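Local coordinates for protein-glutaminase (Chryseobacterium proteolyticum, PDB 2ZK9) that deamidates glutamine side chains in proteins, hydrolysing them to glutamate and ammonia, and probably has a fold related to papain-like cysteine proteases, at residues D59-S72 with S125-G139. Numbering follows the deposited sequence.
Sequences DCEKQFVYGNLKAS and SCGSASVSSYANTAG
Lys62, Phe64 and Tyr66 pair antiparallel with Thr137, Ala135 and Ser133, strands 61-66 and 130-138 running at 154°, until the register slips by one where Ser132 and Ser133 both face Tyr66. Ser132 N gives the firm bond to Tyr66 O (2.8 Å), Ser133 N a weak one. Gly67 follows, its CA 3.4 Å from Ser130 O in a CA-H...O contact; a CB there would run into that oxygen. On one face Gln63 NE2 meets a lone pair of Asn136 OD1 at 2.8 Å, the amides nearly coplanar; Asp114 also accepts from NE2. Val65, on the same face, packs against Trp117 and Arg118 of helix 114-120. On the other face Thr137 OG1 meets the Phe64 ring edge in plane, 3.5 Å from CE2. Past the corner, Lys70 bends at chi2 (-67°) and chi4. Its NZ thereby donates hydrogen bonds to Ser128 O (2.7 Å) and Cys126 O, while CG packs on Ala129 CB. With an alanine here, both carbonyls would lose this donor and the 126-128 loop is likely to move more freely, although the Cys77-Cys126 disulfide still tethers it. Strand 61-66 also pairs with strand 82-91. Ser132, Ser133 and Tyr66 form a classic beta bulge between antiparallel strands of a mixed sheet.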
# COMPACT_ATOMS: atom_id res chain seq x y z
N ASP A 59 9.71 -7.21 8.77
CA ASP A 59 9.83 -6.41 7.58
C ASP A 59 9.05 -7.11 6.45
O ASP A 59 8.49 -8.19 6.65
CB ASP A 59 11.28 -6.10 7.23
CG ASP A 59 11.53 -4.82 6.46
OD1 ASP A 59 10.55 -4.22 5.97
OD2 ASP A 59 12.70 -4.37 6.39
N CYS A 60 9.01 -6.46 5.31
CA CYS A 60 8.33 -6.93 4.14
C CYS A 60 9.05 -6.39 2.91
O CYS A 60 9.99 -5.62 3.01
CB CYS A 60 6.88 -6.48 4.17
SG CYS A 60 6.65 -4.69 4.24
N GLU A 61 8.55 -6.84 1.75
CA GLU A 61 8.92 -6.22 0.48
C GLU A 61 7.91 -5.18 0.10
O GLU A 61 6.78 -5.11 0.67
CB GLU A 61 9.00 -7.32 -0.60
CG GLU A 61 10.24 -8.21 -0.42
CD GLU A 61 10.15 -9.39 -1.35
OE1 GLU A 61 9.37 -10.33 -1.08
OE2 GLU A 61 10.82 -9.36 -2.45
N LYS A 62 8.20 -4.39 -0.90
CA LYS A 62 7.22 -3.63 -1.68
C LYS A 62 7.04 -4.34 -3.01
O LYS A 62 8.01 -4.87 -3.55
CB LYS A 62 7.65 -2.20 -1.94
CG LYS A 62 7.93 -1.33 -0.74
CD LYS A 62 6.70 -1.00 0.08
CE LYS A 62 7.01 -0.27 1.36
NZ LYS A 62 7.72 0.99 1.07
N GLN A 63 5.84 -4.27 -3.57
CA GLN A 63 5.69 -4.52 -4.99
C GLN A 63 5.20 -3.23 -5.63
O GLN A 63 4.21 -2.64 -5.18
CB GLN A 63 4.74 -5.67 -5.32
CG GLN A 63 4.73 -6.01 -6.80
CD GLN A 63 4.03 -7.30 -7.15
OE1 GLN A 63 2.94 -7.30 -7.73
NE2 GLN A 63 4.60 -8.43 -6.74
N PHE A 64 5.90 -2.81 -6.68
CA PHE A 64 5.54 -1.70 -7.52
C PHE A 64 4.99 -2.23 -8.82
O PHE A 64 5.60 -3.11 -9.42
CB PHE A 64 6.73 -0.80 -7.82
CG PHE A 64 7.26 -0.07 -6.61
CD1 PHE A 64 6.85 1.21 -6.30
CD2 PHE A 64 8.19 -0.65 -5.75
CE1 PHE A 64 7.28 1.89 -5.19
CE2 PHE A 64 8.63 -0.00 -4.61
CZ PHE A 64 8.18 1.29 -4.33
N VAL A 65 3.87 -1.68 -9.29
CA VAL A 65 3.32 -2.04 -10.59
C VAL A 65 3.17 -0.75 -11.39
O VAL A 65 2.83 0.28 -10.81
CB VAL A 65 1.98 -2.82 -10.42
CG1 VAL A 65 0.92 -2.08 -9.66
CG2 VAL A 65 1.45 -3.25 -11.78
N TYR A 66 3.43 -0.81 -12.67
CA TYR A 66 3.50 0.33 -13.53
C TYR A 66 2.66 0.10 -14.80
O TYR A 66 2.60 -1.03 -15.25
CB TYR A 66 4.94 0.59 -14.00
CG TYR A 66 5.95 0.67 -12.88
CD1 TYR A 66 6.30 1.86 -12.29
CD2 TYR A 66 6.56 -0.48 -12.42
CE1 TYR A 66 7.23 1.92 -11.25
CE2 TYR A 66 7.47 -0.43 -11.40
CZ TYR A 66 7.81 0.77 -10.81
OH TYR A 66 8.78 0.76 -9.81
N GLY A 67 2.04 1.16 -15.32
CA GLY A 67 1.31 0.99 -16.56
C GLY A 67 0.27 2.03 -16.75
O GLY A 67 0.31 3.08 -16.14
N ASN A 68 -0.69 1.69 -17.59
CA ASN A 68 -1.92 2.45 -17.76
C ASN A 68 -2.90 1.86 -16.74
O ASN A 68 -3.70 0.99 -17.06
CB ASN A 68 -2.45 2.29 -19.17
CG ASN A 68 -3.76 3.00 -19.39
OD1 ASN A 68 -4.06 3.97 -18.71
ND2 ASN A 68 -4.55 2.52 -20.31
N LEU A 69 -2.76 2.26 -15.48
CA LEU A 69 -3.47 1.60 -14.38
C LEU A 69 -4.79 2.31 -14.11
O LEU A 69 -4.92 3.51 -14.23
CB LEU A 69 -2.61 1.58 -13.12
CG LEU A 69 -1.21 1.02 -13.28
CD1 LEU A 69 -0.53 1.00 -11.91
CD2 LEU A 69 -1.21 -0.38 -13.90
N LYS A 70 -5.77 1.50 -13.69
CA LYS A 70 -7.12 1.93 -13.39
C LYS A 70 -7.63 1.10 -12.22
O LYS A 70 -7.50 -0.11 -12.24
CB LYS A 70 -8.04 1.67 -14.60
CG LYS A 70 -7.71 2.32 -15.89
CD LYS A 70 -7.84 3.78 -15.90
CE LYS A 70 -7.62 4.44 -17.29
NZ LYS A 70 -8.62 3.90 -18.30
N ALA A 71 -8.28 1.76 -11.24
CA ALA A 71 -8.82 1.06 -10.09
C ALA A 71 -10.14 1.68 -9.70
O ALA A 71 -10.36 2.88 -9.86
CB ALA A 71 -7.85 1.08 -8.94
N SER A 72 -11.00 0.87 -9.13
CA SER A 72 -12.31 1.32 -8.63
C SER A 72 -12.47 1.09 -7.13
O SER A 72 -12.00 0.10 -6.62
CB SER A 72 -13.36 0.52 -9.33
OG SER A 72 -14.67 0.97 -8.86
N SER A 125 -13.62 -1.86 -15.56
CA SER A 125 -14.80 -1.05 -15.25
C SER A 125 -14.45 0.45 -15.20
O SER A 125 -15.34 1.30 -15.12
CB SER A 125 -15.53 -1.51 -14.00
OG SER A 125 -14.79 -1.26 -12.82
N CYS A 126 -13.16 0.76 -15.27
CA CYS A 126 -12.68 2.15 -15.32
C CYS A 126 -12.03 2.42 -16.65
O CYS A 126 -11.17 3.34 -16.73
CB CYS A 126 -11.73 2.43 -14.12
SG CYS A 126 -12.71 2.31 -12.58
N GLY A 127 -12.30 1.64 -17.69
CA GLY A 127 -11.77 1.83 -19.01
C GLY A 127 -10.53 1.04 -19.30
O GLY A 127 -10.14 0.13 -18.57
N SER A 128 -9.90 1.35 -20.46
CA SER A 128 -8.76 0.56 -20.87
C SER A 128 -7.65 0.61 -19.83
O SER A 128 -7.42 1.63 -19.20
CB SER A 128 -8.20 1.15 -22.16
OG SER A 128 -9.18 1.11 -23.21
N ALA A 129 -6.94 -0.49 -19.69
CA ALA A 129 -5.95 -0.59 -18.64
C ALA A 129 -4.95 -1.68 -18.97
O ALA A 129 -5.33 -2.69 -19.55
CB ALA A 129 -6.62 -0.87 -17.31
N SER A 130 -3.69 -1.50 -18.60
CA SER A 130 -2.68 -2.51 -18.84
C SER A 130 -1.49 -2.30 -17.91
O SER A 130 -1.17 -1.17 -17.54
CB SER A 130 -2.18 -2.50 -20.29
OG SER A 130 -1.68 -1.26 -20.67
N VAL A 131 -0.82 -3.39 -17.58
CA VAL A 131 0.43 -3.39 -16.82
C VAL A 131 1.61 -3.39 -17.80
O VAL A 131 1.66 -4.23 -18.68
CB VAL A 131 0.53 -4.60 -15.89
CG1 VAL A 131 1.91 -4.72 -15.27
CG2 VAL A 131 -0.55 -4.58 -14.80
N SER A 132 2.52 -2.44 -17.64
CA SER A 132 3.73 -2.39 -18.45
C SER A 132 4.86 -3.15 -17.77
O SER A 132 5.67 -3.81 -18.45
CB SER A 132 4.21 -0.99 -18.74
OG SER A 132 4.37 -0.22 -17.58
N SER A 133 4.97 -3.13 -16.44
CA SER A 133 5.98 -3.89 -15.72
C SER A 133 5.58 -3.92 -14.23
O SER A 133 4.72 -3.19 -13.79
CB SER A 133 7.39 -3.28 -15.82
OG SER A 133 7.46 -2.04 -15.17
N TYR A 134 6.27 -4.77 -13.48
CA TYR A 134 6.17 -4.75 -12.02
C TYR A 134 7.50 -5.18 -11.45
O TYR A 134 8.30 -5.84 -12.14
CB TYR A 134 5.03 -5.59 -11.46
CG TYR A 134 5.23 -7.06 -11.44
CD1 TYR A 134 4.93 -7.79 -12.60
CD2 TYR A 134 5.70 -7.77 -10.35
CE1 TYR A 134 5.10 -9.15 -12.63
CE2 TYR A 134 5.87 -9.15 -10.36
CZ TYR A 134 5.56 -9.84 -11.54
OH TYR A 134 5.70 -11.18 -11.65
N ALA A 135 7.77 -4.82 -10.22
CA ALA A 135 9.05 -5.15 -9.58
C ALA A 135 8.84 -5.24 -8.07
O ALA A 135 8.15 -4.42 -7.49
CB ALA A 135 10.06 -4.07 -9.89
N ASN A 136 9.52 -6.18 -7.47
CA ASN A 136 9.59 -6.27 -6.02
C ASN A 136 10.84 -5.60 -5.54
O ASN A 136 11.88 -5.68 -6.19
CB ASN A 136 9.63 -7.71 -5.53
CG ASN A 136 8.32 -8.44 -5.88
OD1 ASN A 136 7.27 -7.84 -6.01
ND2 ASN A 136 8.42 -9.73 -5.94
N THR A 137 10.78 -4.94 -4.39
CA THR A 137 11.92 -4.33 -3.76
C THR A 137 11.93 -4.69 -2.28
O THR A 137 10.93 -5.08 -1.71
CB THR A 137 11.95 -2.80 -3.86
OG1 THR A 137 10.89 -2.24 -3.05
CG2 THR A 137 11.72 -2.31 -5.28
N ALA A 138 13.07 -4.44 -1.65
CA ALA A 138 13.06 -4.40 -0.19
C ALA A 138 12.03 -3.40 0.30
O ALA A 138 11.75 -2.36 -0.34
CB ALA A 138 14.46 -3.96 0.31
N GLY A 139 11.47 -3.68 1.46
CA GLY A 139 10.47 -2.83 2.06
C GLY A 139 10.90 -1.42 2.29
O GLY A 139 10.08 -0.48 2.27
O HOH W 1 10.82 -10.84 -4.46
O HOH W 2 -3.81 0.10 -21.81
O HOH W 3 0.73 -0.21 -20.02